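Local coordinates for protein D,D-dipeptidase/D,D-carboxypeptidase (Enterococcus faecalis, PDB 4MUQ) that is a zinc-dependent D,D-peptidase of vancomycin resistance that hydrolyses the D-Ala-D-Ala dipeptide and probably also removes the terminal D-Ala of peptidoglycan precursors, at residues G184-L187 and E188-T191. Numbering follows the deposited sequence.
Sequences GFSL and EEYT
S186 and E189 meet where the backbone, leaving helix 176-183 through a Schellman motif at G184, turns into helix 187-194, whose first turn is closed by Y190 N bonding to S186 O (3.0 Å). The S186 hydroxyl, set between its own backbone N and carbonyl carbon (chi1 64°), accepts from E189 N at 3.2 Å. E189 answers with its carboxylate: OE1 takes S186 N at 2.9 Å in a nearly straight bond (168°) and S186 OG at 2.8 Å, both on its anti side, the N-H well out of the carboxylate plane and the hydroxyl nearer to it. This exchange is a capping box with S186 as N-cap, a worked case of side chains supplying partners for amides at a helix start, here those of S186 and E189. K156 adds a salt bridge to E189 OE1 and a hydrogen bond to G184 O. Alongside E189, F185 lays CD1 obliquely against its CB (3.7 Å), while CD2 reaches the edge of the Y190 ring at CD1, 4.1 Å away; M180 of helix 176-183 touches both aromatic side chains. L187 O accepts twice, from T191 N (2.9 Å), tilted to one face of its plane, and from T191 OG1 (2.7 Å), well above the opposite face and off the lone pairs. E188, bent at chi2 (77°), gives OE1 to a salt bridge with R151 and OE2 to a hydrogen bond from N22.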
loop_
_atom_site.group_PDB
_atom_site.type_symbol
_atom_site.label_atom_id
_atom_site.label_comp_id
_atom_site.label_asym_id
_atom_site.label_seq_id
_atom_site.Cartn_x
_atom_site.Cartn_y
_atom_site.Cartn_z
ATOM N N GLY A 184 13.678 -0.073 -7.589
ATOM C CA GLY A 184 12.747 0.380 -8.614
ATOM C C GLY A 184 11.575 -0.566 -8.840
ATOM O O GLY A 184 11.136 -0.750 -9.980
ATOM N N PHE A 185 11.066 -1.160 -7.763
ATOM C CA PHE A 185 10.032 -2.191 -7.863
ATOM C C PHE A 185 8.629 -1.631 -7.767
ATOM O O PHE A 185 8.342 -0.820 -6.885
ATOM C CB PHE A 185 10.159 -3.180 -6.701
ATOM C CG PHE A 185 11.278 -4.168 -6.830
ATOM C CD1 PHE A 185 11.836 -4.478 -8.058
ATOM C CD2 PHE A 185 11.758 -4.809 -5.690
ATOM C CE1 PHE A 185 12.865 -5.418 -8.147
ATOM C CE2 PHE A 185 12.778 -5.743 -5.766
ATOM C CZ PHE A 185 13.334 -6.046 -6.993
ATOM N N SER A 186 7.748 -2.112 -8.639
ATOM C CA SER A 186 6.313 -2.045 -8.401
ATOM C C SER A 186 5.977 -3.038 -7.291
ATOM O O SER A 186 6.791 -3.918 -6.967
ATOM C CB SER A 186 5.549 -2.442 -9.662
ATOM O OG SER A 186 5.806 -3.798 -10.013
ATOM N N LEU A 187 4.780 -2.936 -6.734
ATOM C CA LEU A 187 4.360 -3.899 -5.715
ATOM C C LEU A 187 4.301 -5.320 -6.281
ATOM O O LEU A 187 4.642 -6.274 -5.578
ATOM C CB LEU A 187 3.039 -3.489 -5.054
ATOM C CG LEU A 187 2.591 -4.376 -3.882
ATOM C CD1 LEU A 187 3.654 -4.446 -2.767
ATOM C CD2 LEU A 187 1.283 -3.843 -3.335
ATOM N N GLU A 188 3.897 -5.464 -7.544
ATOM C CA GLU A 188 3.922 -6.767 -8.224
ATOM C C GLU A 188 5.320 -7.380 -8.177
ATOM O O GLU A 188 5.487 -8.555 -7.831
ATOM C CB GLU A 188 3.491 -6.619 -9.687
ATOM C CG GLU A 188 1.972 -6.474 -9.902
ATOM C CD GLU A 188 1.409 -5.093 -9.579
ATOM O OE1 GLU A 188 2.186 -4.135 -9.375
ATOM O OE2 GLU A 188 0.161 -4.982 -9.525
ATOM N N GLU A 189 6.322 -6.585 -8.532
ATOM C CA GLU A 189 7.690 -7.069 -8.531
ATOM C C GLU A 189 8.163 -7.437 -7.128
ATOM O O GLU A 189 8.806 -8.470 -6.953
ATOM C CB GLU A 189 8.613 -6.037 -9.173
ATOM C CG GLU A 189 8.480 -5.957 -10.685
ATOM C CD GLU A 189 9.051 -4.676 -11.244
ATOM O OE1 GLU A 189 8.469 -3.608 -10.960
ATOM O OE2 GLU A 189 10.077 -4.736 -11.960
ATOM N N TYR A 190 7.839 -6.604 -6.142
ATOM C CA TYR A 190 8.247 -6.872 -4.766
ATOM C C TYR A 190 7.610 -8.164 -4.243
ATOM O O TYR A 190 8.247 -8.938 -3.528
ATOM C CB TYR A 190 7.906 -5.692 -3.853
ATOM C CG TYR A 190 8.457 -5.850 -2.454
ATOM C CD1 TYR A 190 9.821 -5.932 -2.236
ATOM C CD2 TYR A 190 7.610 -5.916 -1.347
ATOM C CE1 TYR A 190 10.339 -6.086 -0.960
ATOM C CE2 TYR A 190 8.124 -6.060 -0.059
ATOM C CZ TYR A 190 9.490 -6.144 0.120
ATOM O OH TYR A 190 10.032 -6.282 1.381
ATOM N N THR A 191 6.358 -8.395 -4.618
ATOM C CA THR A 191 5.642 -9.589 -4.170
ATOM C C THR A 191 6.350 -10.859 -4.664
ATOM O O THR A 191 6.489 -11.844 -3.922
ATOM C CB THR A 191 4.173 -9.528 -4.637
ATOM O OG1 THR A 191 3.571 -8.329 -4.133
ATOM C CG2 THR A 191 3.364 -10.696 -4.112
#